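Local atomic coordinates of sister chromatid cohesion protein (Chaetomium thermophilum, PDB entry 5T8V), a protein that probably loads cohesin onto chromatin, the chain here being the C-terminal HEAT-repeat fragment of the SCC2 loader. Residues R12-V15 and A16-L20; M207-L210 and I211-D215; R629-S632 and L633-N637; V695-F698 and S699-G702; V1017-A1021 and P1022-L1026. All coordinates share one frame; numbering follows the deposited sequence.

Interaction 1: residues R12-V15 and A16-L20; sequences RANV and ALHEL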
loop_
_atom_site.group_PDB
_atom_site.type_symbol
_atom_site.label_atom_id
_atom_site.label_comp_id
_atom_site.label_asym_id
_atom_site.label_seq_id
_atom_site.Cartn_x
_atom_site.Cartn_y
_atom_site.Cartn_z
ATOM N N ARG A 12 62.451 -2.407 -40.359
ATOM C CA ARG A 12 61.091 -2.853 -40.652
ATOM C C ARG A 12 60.423 -1.916 -41.648
ATOM O O ARG A 12 59.781 -2.366 -42.605
ATOM C CB ARG A 12 60.265 -2.938 -39.369
ATOM C CG ARG A 12 60.893 -3.778 -38.270
ATOM C CD ARG A 12 59.842 -4.499 -37.438
ATOM N NE ARG A 12 58.678 -3.658 -37.163
ATOM C CZ ARG A 12 58.595 -2.776 -36.171
ATOM N NH1 ARG A 12 57.485 -2.065 -36.014
ATOM N NH2 ARG A 12 59.613 -2.597 -35.339
ATOM N N ALA A 13 60.568 -0.606 -41.439
ATOM C CA ALA A 13 60.034 0.368 -42.383
ATOM C C ALA A 13 60.581 0.124 -43.781
ATOM O O ALA A 13 59.823 0.070 -44.758
ATOM C CB ALA A 13 60.364 1.785 -41.916
ATOM N N ASN A 14 61.903 -0.036 -43.899
ATOM C CA ASN A 14 62.477 -0.285 -45.220
ATOM C C ASN A 14 61.902 -1.555 -45.842
ATOM O O ASN A 14 61.652 -1.605 -47.054
ATOM C CB ASN A 14 64.000 -0.373 -45.128
ATOM C CG ASN A 14 64.666 -0.367 -46.492
ATOM O OD1 ASN A 14 64.215 -1.038 -47.420
ATOM N ND2 ASN A 14 65.743 0.398 -46.622
ATOM N N VAL A 15 61.678 -2.591 -45.030
ATOM C CA VAL A 15 61.134 -3.845 -45.547
ATOM C C VAL A 15 59.727 -3.626 -46.090
ATOM O O VAL A 15 59.401 -4.049 -47.204
ATOM C CB VAL A 15 61.156 -4.934 -44.459
ATOM C CG1 VAL A 15 60.411 -6.188 -44.922
ATOM C CG2 VAL A 15 62.586 -5.292 -44.099
ATOM N N ALA A 16 58.869 -2.972 -45.305
ATOM C CA ALA A 16 57.521 -2.681 -45.782
ATOM C C ALA A 16 57.564 -1.872 -47.071
ATOM O O ALA A 16 56.788 -2.127 -48.001
ATOM C CB ALA A 16 56.732 -1.936 -44.708
ATOM N N LEU A 17 58.476 -0.901 -47.150
ATOM C CA LEU A 17 58.599 -0.092 -48.359
ATOM C C LEU A 17 58.944 -0.956 -49.564
ATOM O O LEU A 17 58.295 -0.866 -50.612
ATOM C CB LEU A 17 59.659 0.991 -48.158
ATOM C CG LEU A 17 59.883 1.933 -49.345
ATOM C CD1 LEU A 17 58.694 2.865 -49.529
ATOM C CD2 LEU A 17 61.168 2.723 -49.168
ATOM N N HIS A 18 59.969 -1.803 -49.438
ATOM C CA HIS A 18 60.391 -2.612 -50.579
ATOM C C HIS A 18 59.327 -3.635 -50.960
ATOM O O HIS A 18 59.143 -3.931 -52.146
ATOM C CB HIS A 18 61.719 -3.301 -50.269
ATOM C CG HIS A 18 62.906 -2.394 -50.378
ATOM N ND1 HIS A 18 62.830 -1.133 -50.931
ATOM C CD2 HIS A 18 64.198 -2.564 -50.007
ATOM C CE1 HIS A 18 64.023 -0.566 -50.896
ATOM N NE2 HIS A 18 64.870 -1.413 -50.341
ATOM N N GLU A 19 58.617 -4.184 -49.973
ATOM C CA GLU A 19 57.543 -5.126 -50.273
ATOM C C GLU A 19 56.424 -4.442 -51.046
ATOM O O GLU A 19 55.952 -4.957 -52.068
ATOM C CB GLU A 19 57.011 -5.745 -48.979
ATOM C CG GLU A 19 57.957 -6.751 -48.338
ATOM C CD GLU A 19 57.418 -7.316 -47.036
ATOM O OE1 GLU A 19 56.394 -6.801 -46.539
ATOM O OE2 GLU A 19 58.018 -8.277 -46.511
ATOM N N LEU A 20 55.991 -3.267 -50.580
ATOM C CA LEU A 20 54.940 -2.547 -51.289
ATOM C C LEU A 20 55.398 -2.136 -52.682
ATOM O O LEU A 20 54.608 -2.157 -53.630
ATOM C CB LEU A 20 54.497 -1.320 -50.497
ATOM C CG LEU A 20 53.403 -0.521 -51.213
ATOM C CD1 LEU A 20 52.286 -0.151 -50.263
ATOM C CD2 LEU A 20 53.978 0.727 -51.869
#

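Interaction 2: residues M207-L210 and I211-D215; sequences MSEL and IAKVD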
loop_
_atom_site.group_PDB
_atom_site.type_symbol
_atom_site.label_atom_id
_atom_site.label_comp_id
_atom_site.label_asym_id
_atom_site.label_seq_id
_atom_site.Cartn_x
_atom_site.Cartn_y
_atom_site.Cartn_z
ATOM N N MET A 207 35.683 4.225 -44.373
ATOM C CA MET A 207 35.111 5.570 -44.384
ATOM C C MET A 207 35.103 6.166 -42.983
ATOM O O MET A 207 35.449 7.345 -42.796
ATOM C CB MET A 207 33.694 5.537 -44.956
ATOM C CG MET A 207 33.609 5.011 -46.376
ATOM S SD MET A 207 34.483 6.045 -47.565
ATOM C CE MET A 207 33.449 7.506 -47.583
ATOM N N SER A 208 34.702 5.367 -41.987
ATOM C CA SER A 208 34.794 5.817 -40.601
ATOM C C SER A 208 36.188 6.339 -40.292
ATOM O O SER A 208 36.342 7.388 -39.656
ATOM C CB SER A 208 34.436 4.679 -39.644
ATOM O OG SER A 208 33.050 4.394 -39.686
ATOM N N GLU A 209 37.219 5.621 -40.740
ATOM C CA GLU A 209 38.582 6.110 -40.562
ATOM C C GLU A 209 38.816 7.388 -41.360
ATOM O O GLU A 209 39.436 8.333 -40.861
ATOM C CB GLU A 209 39.581 5.029 -40.974
ATOM C CG GLU A 209 41.038 5.440 -40.851
ATOM C CD GLU A 209 41.988 4.335 -41.266
ATOM O OE1 GLU A 209 41.550 3.166 -41.329
ATOM O OE2 GLU A 209 43.170 4.639 -41.537
ATOM N N LEU A 210 38.318 7.438 -42.598
ATOM C CA LEU A 210 38.552 8.587 -43.465
ATOM C C LEU A 210 38.129 9.885 -42.795
ATOM O O LEU A 210 38.921 10.827 -42.679
ATOM C CB LEU A 210 37.800 8.418 -44.787
ATOM C CG LEU A 210 37.885 9.614 -45.750
ATOM C CD1 LEU A 210 39.199 9.599 -46.514
ATOM C CD2 LEU A 210 36.705 9.636 -46.698
ATOM N N ILE A 211 36.869 9.962 -42.360
ATOM C CA ILE A 211 36.339 11.237 -41.892
ATOM C C ILE A 211 37.104 11.795 -40.697
ATOM O O ILE A 211 36.924 12.967 -40.354
ATOM C CB ILE A 211 34.836 11.112 -41.559
ATOM C CG1 ILE A 211 34.603 10.037 -40.493
ATOM C CG2 ILE A 211 34.048 10.811 -42.827
ATOM C CD1 ILE A 211 33.160 9.939 -40.033
ATOM N N ALA A 212 37.962 10.995 -40.062
ATOM C CA ALA A 212 38.757 11.470 -38.937
ATOM C C ALA A 212 40.092 12.066 -39.351
ATOM O O ALA A 212 40.695 12.799 -38.558
ATOM C CB ALA A 212 39.021 10.329 -37.954
ATOM N N LYS A 213 40.569 11.771 -40.560
ATOM C CA LYS A 213 41.899 12.182 -40.980
ATOM C C LYS A 213 41.902 13.191 -42.117
ATOM O O LYS A 213 42.927 13.847 -42.330
ATOM C CB LYS A 213 42.719 10.953 -41.396
ATOM C CG LYS A 213 42.816 9.906 -40.298
ATOM C CD LYS A 213 43.793 8.801 -40.648
ATOM C CE LYS A 213 43.811 7.728 -39.570
ATOM N NZ LYS A 213 44.784 6.640 -39.875
ATOM N N VAL A 214 40.797 13.336 -42.844
ATOM C CA VAL A 214 40.664 14.359 -43.873
ATOM C C VAL A 214 39.358 15.103 -43.640
ATOM O O VAL A 214 38.320 14.489 -43.370
ATOM C CB VAL A 214 40.708 13.763 -45.298
ATOM C CG1 VAL A 214 41.916 12.845 -45.456
ATOM C CG2 VAL A 214 39.422 13.010 -45.630
ATOM N N ASP A 215 39.412 16.429 -43.732
ATOM C CA ASP A 215 38.205 17.230 -43.595
ATOM C C ASP A 215 37.271 16.955 -44.765
ATOM O O ASP A 215 37.700 16.920 -45.923
ATOM C CB ASP A 215 38.554 18.716 -43.521
ATOM C CG ASP A 215 39.175 19.103 -42.192
ATOM O OD1 ASP A 215 39.897 18.270 -41.604
ATOM O OD2 ASP A 215 38.937 20.239 -41.732
#

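Interaction 3: residues R629-S632 and L633-N637; sequences RSKS and LKSIN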
loop_
_atom_site.group_PDB
_atom_site.type_symbol
_atom_site.label_atom_id
_atom_site.label_comp_id
_atom_site.label_asym_id
_atom_site.label_seq_id
_atom_site.Cartn_x
_atom_site.Cartn_y
_atom_site.Cartn_z
ATOM N N ARG A 629 -0.720 3.494 -7.433
ATOM C CA ARG A 629 -0.689 2.843 -6.127
ATOM C C ARG A 629 -0.218 1.398 -6.245
ATOM O O ARG A 629 0.733 0.983 -5.574
ATOM C CB ARG A 629 -2.079 2.910 -5.491
ATOM C CG ARG A 629 -2.207 2.189 -4.157
ATOM C CD ARG A 629 -3.657 2.121 -3.713
ATOM N NE ARG A 629 -4.237 3.448 -3.536
ATOM C CZ ARG A 629 -5.536 3.684 -3.377
ATOM N NH1 ARG A 629 -6.407 2.681 -3.377
ATOM N NH2 ARG A 629 -5.968 4.928 -3.223
ATOM N N SER A 630 -0.886 0.609 -7.092
ATOM C CA SER A 630 -0.495 -0.787 -7.261
ATOM C C SER A 630 0.930 -0.896 -7.788
ATOM O O SER A 630 1.689 -1.779 -7.371
ATOM C CB SER A 630 -1.468 -1.492 -8.207
ATOM O OG SER A 630 -1.405 -0.933 -9.507
ATOM N N LYS A 631 1.308 -0.007 -8.707
ATOM C CA LYS A 631 2.672 -0.006 -9.222
ATOM C C LYS A 631 3.673 0.315 -8.118
ATOM O O LYS A 631 4.729 -0.326 -8.018
ATOM C CB LYS A 631 2.782 0.999 -10.368
ATOM C CG LYS A 631 4.169 1.134 -10.962
ATOM C CD LYS A 631 4.720 -0.205 -11.432
ATOM C CE LYS A 631 5.960 -0.019 -12.289
ATOM N NZ LYS A 631 6.929 0.911 -11.653
ATOM N N SER A 632 3.360 1.304 -7.278
ATOM C CA SER A 632 4.225 1.618 -6.146
ATOM C C SER A 632 4.382 0.412 -5.227
ATOM O O SER A 632 5.496 0.079 -4.809
ATOM C CB SER A 632 3.665 2.812 -5.372
ATOM O OG SER A 632 3.852 4.017 -6.092
ATOM N N LEU A 633 3.273 -0.250 -4.893
ATOM C CA LEU A 633 3.351 -1.438 -4.049
ATOM C C LEU A 633 4.244 -2.495 -4.683
ATOM O O LEU A 633 5.089 -3.097 -4.013
ATOM C CB LEU A 633 1.950 -1.995 -3.796
ATOM C CG LEU A 633 0.997 -1.074 -3.030
ATOM C CD1 LEU A 633 -0.407 -1.649 -3.024
ATOM C CD2 LEU A 633 1.487 -0.852 -1.608
ATOM N N LYS A 634 4.068 -2.731 -5.984
ATOM C CA LYS A 634 4.910 -3.687 -6.694
ATOM C C LYS A 634 6.385 -3.337 -6.532
ATOM O O LYS A 634 7.211 -4.193 -6.181
ATOM C CB LYS A 634 4.508 -3.712 -8.170
ATOM C CG LYS A 634 5.280 -4.692 -9.039
ATOM C CD LYS A 634 4.387 -5.291 -10.125
ATOM C CE LYS A 634 3.720 -4.220 -10.992
ATOM N NZ LYS A 634 2.760 -4.808 -11.972
ATOM N N SER A 635 6.736 -2.071 -6.767
ATOM C CA SER A 635 8.132 -1.664 -6.661
ATOM C C SER A 635 8.647 -1.819 -5.235
ATOM O O SER A 635 9.810 -2.180 -5.028
ATOM C CB SER A 635 8.291 -0.224 -7.143
ATOM O OG SER A 635 7.996 -0.127 -8.525
ATOM N N ILE A 636 7.800 -1.556 -4.238
ATOM C CA ILE A 636 8.225 -1.712 -2.850
ATOM C C ILE A 636 8.486 -3.180 -2.534
ATOM O O ILE A 636 9.444 -3.516 -1.825
ATOM C CB ILE A 636 7.179 -1.103 -1.898
ATOM C CG1 ILE A 636 7.116 0.413 -2.096
ATOM C CG2 ILE A 636 7.521 -1.426 -0.446
ATOM C CD1 ILE A 636 5.964 1.091 -1.376
ATOM N N ASN A 637 7.641 -4.077 -3.047
ATOM C CA ASN A 637 7.898 -5.504 -2.887
ATOM C C ASN A 637 9.233 -5.882 -3.509
ATOM O O ASN A 637 10.047 -6.575 -2.887
ATOM C CB ASN A 637 6.764 -6.320 -3.509
ATOM C CG ASN A 637 5.575 -6.469 -2.581
ATOM O OD1 ASN A 637 5.634 -7.200 -1.593
ATOM N ND2 ASN A 637 4.483 -5.784 -2.899
#

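Interaction 4: residues V695-F698 and S699-G702; sequences VNRF and SDAG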
loop_
_atom_site.group_PDB
_atom_site.type_symbol
_atom_site.label_atom_id
_atom_site.label_comp_id
_atom_site.label_asym_id
_atom_site.label_seq_id
_atom_site.Cartn_x
_atom_site.Cartn_y
_atom_site.Cartn_z
ATOM N N VAL A 695 -4.238 -7.437 14.328
ATOM C CA VAL A 695 -5.444 -7.648 15.126
ATOM C C VAL A 695 -6.211 -6.347 15.299
ATOM O O VAL A 695 -7.445 -6.353 15.380
ATOM C CB VAL A 695 -5.095 -8.275 16.491
ATOM C CG1 VAL A 695 -4.329 -9.566 16.297
ATOM C CG2 VAL A 695 -4.300 -7.304 17.355
ATOM N N ASN A 696 -5.507 -5.218 15.374
ATOM C CA ASN A 696 -6.194 -3.933 15.432
ATOM C C ASN A 696 -7.087 -3.744 14.213
ATOM O O ASN A 696 -8.215 -3.249 14.328
ATOM C CB ASN A 696 -5.176 -2.798 15.540
ATOM C CG ASN A 696 -4.473 -2.774 16.883
ATOM O OD1 ASN A 696 -4.616 -3.695 17.687
ATOM N ND2 ASN A 696 -3.709 -1.719 17.134
ATOM N N ARG A 697 -6.610 -4.159 13.038
ATOM C CA ARG A 697 -7.414 -4.059 11.828
ATOM C C ARG A 697 -8.681 -4.899 11.898
ATOM O O ARG A 697 -9.552 -4.742 11.037
ATOM C CB ARG A 697 -6.581 -4.474 10.613
ATOM C CG ARG A 697 -5.318 -3.644 10.409
ATOM C CD ARG A 697 -5.588 -2.356 9.650
ATOM N NE ARG A 697 -6.451 -1.439 10.392
ATOM C CZ ARG A 697 -6.037 -0.643 11.374
ATOM N NH1 ARG A 697 -4.763 -0.643 11.752
ATOM N NH2 ARG A 697 -6.903 0.156 11.984
ATOM N N PHE A 698 -8.807 -5.784 12.891
ATOM C CA PHE A 698 -10.080 -6.465 13.104
ATOM C C PHE A 698 -11.206 -5.465 13.319
ATOM O O PHE A 698 -12.342 -5.711 12.900
ATOM C CB PHE A 698 -9.995 -7.416 14.303
ATOM C CG PHE A 698 -9.101 -8.614 14.087
ATOM C CD1 PHE A 698 -8.433 -8.810 12.888
ATOM C CD2 PHE A 698 -8.943 -9.556 15.093
ATOM C CE1 PHE A 698 -7.622 -9.911 12.704
ATOM C CE2 PHE A 698 -8.134 -10.661 14.912
ATOM C CZ PHE A 698 -7.475 -10.839 13.717
ATOM N N SER A 699 -10.917 -4.337 13.965
ATOM C CA SER A 699 -11.914 -3.297 14.212
ATOM C C SER A 699 -11.830 -2.185 13.176
ATOM O O SER A 699 -11.954 -1.002 13.505
ATOM C CB SER A 699 -11.753 -2.735 15.620
ATOM O OG SER A 699 -10.525 -2.042 15.762
ATOM N N ASP A 700 -11.617 -2.542 11.915
ATOM C CA ASP A 700 -11.530 -1.571 10.836
ATOM C C ASP A 700 -12.889 -1.416 10.166
ATOM O O ASP A 700 -13.700 -2.345 10.135
ATOM C CB ASP A 700 -10.481 -2.004 9.810
ATOM C CG ASP A 700 -10.143 -0.909 8.816
ATOM O OD1 ASP A 700 -11.057 -0.161 8.408
ATOM O OD2 ASP A 700 -8.957 -0.798 8.441
ATOM N N ALA A 701 -13.131 -0.220 9.626
ATOM C CA ALA A 701 -14.425 0.077 9.019
ATOM C C ALA A 701 -14.743 -0.904 7.895
ATOM O O ALA A 701 -15.788 -1.566 7.906
ATOM C CB ALA A 701 -14.438 1.515 8.501
ATOM N N GLY A 702 -13.850 -1.009 6.913
ATOM C CA GLY A 702 -14.081 -1.845 5.760
ATOM C C GLY A 702 -14.329 -3.296 6.131
ATOM O O GLY A 702 -13.551 -3.901 6.876
#

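Interaction 5: residues V1017-A1021 and P1022-L1026; sequences VPFAA and PSWPL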
loop_
_atom_site.group_PDB
_atom_site.type_symbol
_atom_site.label_atom_id
_atom_site.label_comp_id
_atom_site.label_asym_id
_atom_site.label_seq_id
_atom_site.Cartn_x
_atom_site.Cartn_y
_atom_site.Cartn_z
ATOM N N VAL A 1017 -43.717 -6.780 50.916
ATOM C CA VAL A 1017 -43.961 -5.473 50.304
ATOM C C VAL A 1017 -44.322 -4.404 51.335
ATOM O O VAL A 1017 -44.085 -3.217 51.067
ATOM C CB VAL A 1017 -45.044 -5.564 49.214
ATOM C CG1 VAL A 1017 -46.407 -5.894 49.799
ATOM C CG2 VAL A 1017 -45.106 -4.267 48.411
ATOM N N PRO A 1018 -44.887 -4.731 52.505
ATOM C CA PRO A 1018 -45.157 -3.661 53.483
ATOM C C PRO A 1018 -43.931 -2.845 53.854
ATOM O O PRO A 1018 -44.082 -1.730 54.371
ATOM C CB PRO A 1018 -45.706 -4.424 54.694
ATOM C CG PRO A 1018 -46.315 -5.628 54.119
ATOM C CD PRO A 1018 -45.427 -6.020 52.984
ATOM N N PHE A 1019 -42.727 -3.354 53.611
ATOM C CA PHE A 1019 -41.504 -2.645 53.961
ATOM C C PHE A 1019 -40.976 -1.774 52.829
ATOM O O PHE A 1019 -39.935 -1.131 52.997
ATOM C CB PHE A 1019 -40.425 -3.643 54.387
ATOM C CG PHE A 1019 -40.826 -4.518 55.543
ATOM C CD1 PHE A 1019 -41.855 -4.156 56.396
ATOM C CD2 PHE A 1019 -40.166 -5.704 55.775
ATOM C CE1 PHE A 1019 -42.214 -4.969 57.454
ATOM C CE2 PHE A 1019 -40.518 -6.520 56.828
ATOM C CZ PHE A 1019 -41.541 -6.155 57.669
ATOM N N ALA A 1020 -41.659 -1.742 51.686
ATOM C CA ALA A 1020 -41.289 -0.837 50.608
ATOM C C ALA A 1020 -41.803 0.578 50.827
ATOM O O ALA A 1020 -41.480 1.465 50.030
ATOM C CB ALA A 1020 -41.817 -1.367 49.275
ATOM N N ALA A 1021 -42.588 0.808 51.876
ATOM C CA ALA A 1021 -43.149 2.125 52.114
ATOM C C ALA A 1021 -42.049 3.110 52.509
ATOM O O ALA A 1021 -41.023 2.715 53.068
ATOM C CB ALA A 1021 -44.207 2.063 53.213
ATOM N N PRO A 1022 -42.242 4.403 52.235
ATOM C CA PRO A 1022 -41.223 5.394 52.622
ATOM C C PRO A 1022 -41.034 5.515 54.122
ATOM O O PRO A 1022 -40.041 6.113 54.554
ATOM C CB PRO A 1022 -41.754 6.701 52.018
ATOM C CG PRO A 1022 -43.224 6.492 51.898
ATOM C CD PRO A 1022 -43.410 5.034 51.597
ATOM N N SER A 1023 -41.948 4.970 54.927
ATOM C CA SER A 1023 -41.812 5.047 56.376
ATOM C C SER A 1023 -40.587 4.297 56.879
ATOM O O SER A 1023 -40.123 4.567 57.992
ATOM C CB SER A 1023 -43.070 4.494 57.043
ATOM O OG SER A 1023 -44.233 5.107 56.514
ATOM N N TRP A 1024 -40.056 3.369 56.089
ATOM C CA TRP A 1024 -38.884 2.598 56.469
ATOM C C TRP A 1024 -37.616 3.260 55.950
ATOM O O TRP A 1024 -37.661 4.072 55.021
ATOM C CB TRP A 1024 -38.993 1.181 55.912
ATOM C CG TRP A 1024 -40.188 0.434 56.413
ATOM C CD1 TRP A 1024 -41.425 0.386 55.841
ATOM C CD2 TRP A 1024 -40.260 -0.374 57.595
ATOM N NE1 TRP A 1024 -42.263 -0.403 56.592
ATOM C CE2 TRP A 1024 -41.572 -0.880 57.674
ATOM C CE3 TRP A 1024 -39.343 -0.718 58.593
ATOM C CZ2 TRP A 1024 -41.989 -1.712 58.709
ATOM C CZ3 TRP A 1024 -39.759 -1.543 59.620
ATOM C CH2 TRP A 1024 -41.070 -2.031 59.671
ATOM N N PRO A 1025 -36.457 2.935 56.532
ATOM C CA PRO A 1025 -35.200 3.481 56.004
ATOM C C PRO A 1025 -34.870 2.920 54.632
ATOM O O PRO A 1025 -35.583 2.049 54.123
ATOM C CB PRO A 1025 -34.163 3.062 57.054
ATOM C CG PRO A 1025 -34.751 1.867 57.712
ATOM C CD PRO A 1025 -36.236 2.084 57.714
ATOM N N LEU A 1026 -33.788 3.406 54.024
ATOM C CA LEU A 1026 -33.447 2.980 52.673
ATOM C C LEU A 1026 -32.842 1.581 52.663
ATOM O O LEU A 1026 -33.126 0.785 51.759
ATOM C CB LEU A 1026 -32.486 3.988 52.040
ATOM C CG LEU A 1026 -32.517 4.120 50.515
ATOM C CD1 LEU A 1026 -33.881 4.591 50.030
ATOM C CD2 LEU A 1026 -31.435 5.080 50.049
#

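Interaction 1: residues R12-V15 and A16-L20
Val15 and Glu19 sit one turn apart on helix 9-36, the first alpha-helix modelled in this HEAT-repeat fragment, and their side chains run alongside each other in the same direction. Going outward along Glu19, CB passes the carbonyl oxygen of Val15, and so does CG, 3.3 Å from Val15 O; that oxygen also takes the helical bond from Glu19 N at 2.9 Å. With CG anti to the carbonyl carbon (chi1 -73°), the chain leans back over the preceding turn and then runs extended. CD and OE2 thus arrive beside one methyl of Val15, OE2 lying 3.6 Å from Val15 CG1. The other oxygen, OE1, forms a long, weak ion pair with Lys68 of helix 56-71, the same lysine that Ala16 touches; Leu20 packs on Ala65, Leu66 and Thr69 of that helix.

On another side of the turn, Asn14 and His18 meet with their amide and ring planes 81° apart. No side-chain hydrogen bond results: Asn14 OD1 is perched over one face of the imidazole, displaced toward the rim, and lies 3.0 Å from both CD2 and NE2 of His18.

Interaction 2: residues M207-L210 and I211-D215
Met207 and Ile211 are joined by an ordinary alpha-helical bond, Ile211 N to Met207 O at 3.0 Å, in the last turns of helix 190-213, where it winds down into a loop. The side chain of Met207 rests on Met134 of helix 120-136 and Ala155 of helix 149-172. Next, Ser208 O has Ile211 CG1 3.3 Å away, while Ala212 N stands back from it at 4.0 Å. That N-H goes instead to Glu209 O, three residues earlier, a spacing of the 3-10 kind, and approaches from well above the carbonyl plane.

Glu209 also reaches forward with its side chain: fully extended, it crosses that of Lys213 and forms a salt bridge, OE2 to Lys213 NZ at 3.1 Å. The ammonium meets the anti side of the oxygen, 34° out of the carboxylate plane. Leu210 closes the turn, its carbonyl oxygen gripped by two backbone donors, Lys213 N at 2.8 Å and Val214 N at 3.1 Å. Its CG is anti to the backbone N (chi1 176°), which carries the isobutyl group over the following turn and sets Leu210 CD1 3.5 Å from Val214 CG2.

Interaction 3: residues R629-S632 and L633-N637
From Arg629 to Ile636 the backbone is regular alpha-helix, with Leu633, Lys634, Ser635 and Ile636 each donating N-H to the carbonyl four residues back, from Arg629 to Ser632. Over this frame the side chains of the later turn lean on the carbonyls of the earlier one. Leu633 CG lies 3.3 Å from Arg629 O, and Ile636 CG1 comes within 3.2 Å of Ser632 O.

Lys631 and Ser635 make the polar side-chain contact of the turn. Ser635 has OG anti to its carbonyl carbon (chi1 -65°), which swings the hydroxyl back toward the preceding turn; there it gives a weak hydrogen bond to Lys631 O, 3.3 Å from Ser635 OG. Lys631 bends at chi2 and chi4 and brings NZ to the same hydroxyl, again weakly, at 3.5 Å between Lys631 NZ and Ser635 OG. The stronger partner of that ammonium is Glu454 O. On its way Lys631 crosses the aliphatic part of Lys634.

Further along, Leu633 O takes two donors, Asn637 N and, at 3.0 Å, Asn637 ND2, the amide arriving from well above the carbonyl plane. The buried hydroxyl of Ser632 is bonded to Ser620 OG and Val628 O.

Helix 628-642 packs against several neighbours in the HEAT-repeat array: Ser632, Ser635 and Ile636 lean on Leu617 of helix 610-619, Leu633 on Ser671 and Leu675 of helix 666-682, and Lys631 reaches helix 446-474 through Glu454.

Interaction 4: residues V695-F698 and S699-G702
Asn696 O is taken twice by one residue, Ser699, which gives it both its backbone N at 2.9 Å and its hydroxyl OG at 3.0 Å. The setting is the sharp turn that links helices 685-696 and 703-719 within the PDS5-type family region of this helical-repeat protein. The two donors approach differently: Ser699 N comes from above the carbonyl plane, whereas OG lies in it. The hydroxyl gets there because it sits between the backbone N and the carbonyl carbon (chi1 66°).

A second link ties Arg697 to Asp700. The arginine chain folds at chi2 and chi3, bringing its NE rather than its outer nitrogens to the acid, in a salt bridge of 3.2 Å from Arg697 NE to Asp700 OD2. Guanidinium and carboxylate planes stand almost perpendicular, 89° apart. Arg669, the stronger partner of this acid, pairs with the same OD2, so two positive groups would probably favour the ionised form.

Phe698 turns the other way, with Val695 CA over the centre of one face of its ring, and the ring against Met710 and Ala713 of helix 703-719. The remaining oxygen of Asp700 makes an Asx turn: OD1 accepts from Gly702 N at 3.3 Å, met from above the carboxylate plane.

Interaction 5: residues V1017-A1021 and P1022-L1026
Trp1024 folds its indole back over Phe1019, which meets it with both backbone and ring. The bump under the five-membered ring is Phe1019 CA, 3.8 Å from that ring's centroid and over its face, a CH-pi contact. Farther out, Phe1019 CD1 lies over the same face, offset toward the rim, 3.4 Å from Trp1024 CZ2. The two rings are neither stacked nor perpendicular; they meet obliquely, planes 59° apart and centroids 4.6 Å from each other. One face of the indole thus rests across both the CA and the CD1 of Phe1019.

What brings the two together is a type I beta turn, Ala1021 to Trp1024, in the loop between helices 1009-1016 and 1026-1042 of the helical-repeat array. Trp1024 N closes it on Ala1021 O at 3.2 Å, and that oxygen also lies at the edge of the indole. Ala1021 CB fills in beside the pyrrole side, 4.2 Å from Trp1024 CD1. Trp1024 NE1 gives a weak bond to Pro1018 O, at 3.2 Å. Beyond the pair, Phe1019 is wedged against Ile953 and Arg957, Val1028 and Ala1032, and meets the ring of Phe973; Trp1024 rests on Ala960.

Overall arrangement
All five contacts are local, each joining two adjoining pieces of chain, so they follow one another in series and none nests within or crosses another. Interaction 1 lies within the first helix, 9-36, and interaction 2 ends helix 190-213, their centres 25 Å apart. Interaction 3, inside helix 628-642, is nearest the middle of the molecule. Interactions 4 and 5 form connections: the first closes the turn from helix 685-696 to helix 703-719, the second the loop from helix 1009-1016 to helix 1026-1042, on the opposite side of the chain's centre from interactions 1 and 2. Between interactions 1 and 5 the centres are 141 Å apart, a measure of this elongated helical-repeat body.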